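Side-chain contacts in type IV pilin protein (Neisseria meningitidis, PDB 5V0M), which is a non-core minor pilin that probably takes part in the adhesive functions of type IV pili: residues Lys53-Pro56 with Asp57-Thr60; Lys42-Lys45 with Tyr46-Val49. All blocks are in the same frame, centred on the assembly; numbering follows the deposited sequence.

Contact 1. Residues Lys53-Pro56 with Asp57-Thr60; sequences KVSP and DHFT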
# COMPACT_ATOMS: atom_id res chain seq x y z
N LYS A 53 -0.97 -2.36 -10.23
CA LYS A 53 -1.79 -3.09 -11.19
C LYS A 53 -3.20 -2.55 -11.11
O LYS A 53 -3.74 -2.38 -10.01
CB LYS A 53 -1.81 -4.58 -10.85
CG LYS A 53 -0.43 -5.23 -10.87
CD LYS A 53 -0.48 -6.72 -10.52
CE LYS A 53 -1.31 -7.51 -11.53
NZ LYS A 53 -1.12 -8.98 -11.42
N VAL A 54 -3.80 -2.29 -12.27
CA VAL A 54 -5.21 -1.91 -12.38
C VAL A 54 -5.80 -2.63 -13.57
O VAL A 54 -5.27 -2.55 -14.68
CB VAL A 54 -5.40 -0.39 -12.58
CG1 VAL A 54 -6.89 -0.06 -12.73
CG2 VAL A 54 -4.79 0.37 -11.43
N SER A 55 -6.91 -3.31 -13.34
CA SER A 55 -7.67 -3.93 -14.42
C SER A 55 -9.13 -3.59 -14.15
O SER A 55 -9.45 -2.93 -13.15
CB SER A 55 -7.41 -5.43 -14.46
OG SER A 55 -7.93 -6.05 -13.31
N PRO A 56 -10.07 -3.98 -15.01
CA PRO A 56 -11.47 -3.61 -14.74
C PRO A 56 -11.98 -4.08 -13.38
O PRO A 56 -12.68 -3.31 -12.71
CB PRO A 56 -12.23 -4.23 -15.92
CG PRO A 56 -11.18 -4.31 -17.01
CD PRO A 56 -9.90 -4.64 -16.30
N ASP A 57 -11.67 -5.31 -12.97
CA ASP A 57 -12.23 -5.88 -11.75
C ASP A 57 -11.23 -6.14 -10.63
O ASP A 57 -11.63 -6.68 -9.59
CB ASP A 57 -12.97 -7.19 -12.08
CG ASP A 57 -14.06 -6.98 -13.09
OD1 ASP A 57 -14.82 -6.00 -12.94
OD2 ASP A 57 -14.10 -7.79 -14.04
N HIS A 58 -9.96 -5.77 -10.80
CA HIS A 58 -8.96 -6.03 -9.77
C HIS A 58 -7.96 -4.89 -9.71
O HIS A 58 -7.76 -4.14 -10.67
CB HIS A 58 -8.23 -7.33 -10.07
CG HIS A 58 -9.10 -8.55 -10.01
ND1 HIS A 58 -9.78 -8.92 -8.87
CD2 HIS A 58 -9.40 -9.47 -10.95
CE1 HIS A 58 -10.46 -10.03 -9.12
NE2 HIS A 58 -10.25 -10.39 -10.37
N PHE A 59 -7.29 -4.78 -8.56
CA PHE A 59 -6.19 -3.83 -8.43
C PHE A 59 -5.18 -4.35 -7.41
O PHE A 59 -5.48 -5.20 -6.58
CB PHE A 59 -6.66 -2.44 -8.00
CG PHE A 59 -7.25 -2.41 -6.63
CD1 PHE A 59 -8.62 -2.41 -6.45
CD2 PHE A 59 -6.44 -2.40 -5.49
CE1 PHE A 59 -9.18 -2.38 -5.18
CE2 PHE A 59 -7.01 -2.39 -4.22
CZ PHE A 59 -8.37 -2.37 -4.07
N THR A 60 -3.97 -3.81 -7.50
CA THR A 60 -2.95 -3.99 -6.48
C THR A 60 -2.38 -2.63 -6.15
O THR A 60 -1.92 -1.90 -7.05
CB THR A 60 -1.83 -4.93 -6.92
OG1 THR A 60 -2.38 -6.22 -7.22
CG2 THR A 60 -0.80 -5.10 -5.81
O HOH W 1 -10.07 -7.74 -14.54
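The His58 imidazole meets Ser55 obliquely, the hydroxyl touching the root of the ring, with 3.5 Å from Ser55 OG to His58 CB. Its ND1 is held by Asp81, whose other carboxylate oxygen takes the N-H of Phe59, a pairing that should limit rotation of the imidazole. The Phe59 ring turns away from the hairpin partner toward the interior, packing edge-to-face with Phe33 and against Ala20 and Met23 of helix 3-30, while its CB stays beside the Lys53 carbonyl. That same carbonyl oxygen receives a 3.3 Å CA-H...O contact from Phe59 CA and a hydrogen bond from the Thr60 amide, the distance from Thr60 N to Lys53 O being 2.9 Å. The reciprocal bond from Lys53 N to Thr60 O is weak at 3.4 Å. On the sheet face carrying Lys53 and Thr60 the two side chains run alongside each other, with Lys53 CD 3.8 Å from Thr60 OG1 before the ammonium end leads off. Val54 and Phe59 form the next, non-hydrogen-bonded pair on the other face. Then the strands close: Ser55 N donates to His58 O at 2.9 Å, a nearly straight bond at 164°. With chi1 at 67°, Ser55 OG sits between its own N and carbonyl carbon and swings inward over the turn. There it shares a hydrogen bond with a water 3.0 Å from Ser55 OG, which also accepts weakly from Asp57 N. Asp57 OD1 is hydrogen-bonded to the Tyr27 hydroxyl. The backbone angles of Pro56 and Asp57 make Ser55-His58 a type I turn, and the whole is a tight antiparallel beta hairpin joining the first two strands of the pilin sheet.

Contact 2. Residues Lys42-Lys45 with Tyr46-Val49; sequences KQNK and YFNV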
# COMPACT_ATOMS: atom_id res chain seq x y z
N LYS A 42 -4.30 8.21 -1.27
CA LYS A 42 -3.79 8.79 -0.04
C LYS A 42 -2.39 8.25 0.25
O LYS A 42 -2.12 7.05 0.15
CB LYS A 42 -4.71 8.45 1.13
CG LYS A 42 -6.17 8.84 0.92
CD LYS A 42 -6.37 10.35 0.85
CE LYS A 42 -7.86 10.71 0.80
NZ LYS A 42 -8.10 12.17 0.93
N GLN A 43 -1.51 9.16 0.63
CA GLN A 43 -0.11 8.87 0.85
C GLN A 43 0.22 8.78 2.33
O GLN A 43 -0.59 9.05 3.22
CB GLN A 43 0.74 9.96 0.20
CG GLN A 43 0.52 10.08 -1.28
CD GLN A 43 0.93 8.83 -2.01
OE1 GLN A 43 1.99 8.25 -1.74
NE2 GLN A 43 0.11 8.40 -2.93
N ASN A 44 1.46 8.42 2.56
CA ASN A 44 2.04 8.26 3.87
C ASN A 44 3.36 9.03 3.89
O ASN A 44 4.04 9.10 2.88
CB ASN A 44 2.22 6.77 3.92
CG ASN A 44 2.72 6.30 5.19
OD1 ASN A 44 3.87 6.50 5.49
ND2 ASN A 44 1.90 5.58 5.92
N LYS A 45 3.74 9.59 5.05
CA LYS A 45 4.99 10.33 5.17
C LYS A 45 6.20 9.46 4.82
O LYS A 45 7.22 9.97 4.37
CB LYS A 45 5.11 10.80 6.63
CG LYS A 45 6.04 11.93 6.92
CD LYS A 45 5.64 12.69 8.23
CE LYS A 45 5.49 11.81 9.46
NZ LYS A 45 5.63 12.62 10.72
N TYR A 46 6.10 8.15 5.04
CA TYR A 46 7.22 7.22 5.02
C TYR A 46 7.20 6.26 3.85
O TYR A 46 8.19 5.53 3.66
CB TYR A 46 7.20 6.42 6.33
CG TYR A 46 7.39 7.32 7.53
CD1 TYR A 46 8.56 8.07 7.68
CD2 TYR A 46 6.40 7.44 8.49
CE1 TYR A 46 8.74 8.89 8.77
CE2 TYR A 46 6.58 8.28 9.60
CZ TYR A 46 7.73 9.00 9.70
OH TYR A 46 7.92 9.81 10.82
N PHE A 47 6.11 6.22 3.07
CA PHE A 47 5.94 5.31 1.95
C PHE A 47 5.14 6.02 0.87
O PHE A 47 4.11 6.66 1.15
CB PHE A 47 5.15 4.05 2.33
CG PHE A 47 5.84 3.14 3.29
CD1 PHE A 47 6.53 2.01 2.85
CD2 PHE A 47 5.78 3.39 4.64
CE1 PHE A 47 7.17 1.16 3.75
CE2 PHE A 47 6.42 2.55 5.53
CZ PHE A 47 7.12 1.44 5.08
N ASN A 48 5.59 5.84 -0.37
CA ASN A 48 4.89 6.32 -1.56
C ASN A 48 3.92 5.25 -2.03
O ASN A 48 4.32 4.10 -2.25
CB ASN A 48 5.93 6.61 -2.64
CG ASN A 48 6.82 7.76 -2.29
OD1 ASN A 48 6.39 8.74 -1.68
ND2 ASN A 48 8.09 7.66 -2.69
N VAL A 49 2.64 5.58 -2.13
CA VAL A 49 1.60 4.62 -2.49
C VAL A 49 1.21 4.81 -3.94
O VAL A 49 0.87 5.93 -4.36
CB VAL A 49 0.39 4.76 -1.55
CG1 VAL A 49 -0.73 3.84 -1.96
CG2 VAL A 49 0.80 4.50 -0.09
O HOH W 2 6.06 9.24 0.95
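From Asn44 to Phe47 the backbone reverses through a type I turn, defined by the backbone angles of Lys45 and Tyr46, with a weak bond across its mouth from Asn44 N to Phe47 O at 3.5 Å. Asn44 supplies a firmer clasp: its OD1 takes the Tyr46 amide in the carbonyl plane, on a lone pair, with 2.8 Å from Asn44 OD1 to Tyr46 N. CG lies anti to the backbone N (chi1 -176°), which carries the amide across the turn. Asn44 OD1 also rests in plane at the Phe47 ring edge, 3.7 Å from Phe47 CD2. Asn44 ND2 is hydrogen-bonded to the Thr15 hydroxyl of helix 3-30. Further along, Gln43 grips the Val49 backbone twice, much as a neighbouring strand would. Gln43 OE1 accepts from Val49 N at 2.8 Å and Gln43 NE2 donates to Val49 O at 3.0 Å; both bonds are nearly straight, so the amide is held flat, its chain bent at chi2 (-64°) to reach. At the tip, Lys45 lies alongside Tyr46, its CB over the ring centre in a CH-pi contact, 4.1 Å from the Tyr46 centroid, and its CE 3.4 Å from Tyr46 OH. Arg8 makes a cation-pi contact with the same ring. A water bridges Asn44 O and Asn48 OD1. This Asx turn superposed on a type I turn ends the loop between the long helix and the first strand, the alpha-beta loop of the type IV pilin fold.

Overall arrangement
Contacts 1 and 2 sit at the two ends of strand 47-54, about 20 Å apart between centres and on opposite sides of the chain's centre. Contact 2 leads the chain from the loop into the strand; contact 1 turns it out again into strand 59-65. Each is built on a type I turn, yet the chemistry differs. The hairpin of contact 1, at the surface, relies on backbone pairing, while the polar ends of Asp57 and His58 turn to Tyr27 and Asp81. Contact 2, partly buried, has an arm that is not a strand, and the side-chain amides of Gln43 and Asn44 bind the facing backbone instead. In both, one phenylalanine, Phe59 or Phe47, reaches helix 3-30, fastening the sheet to it.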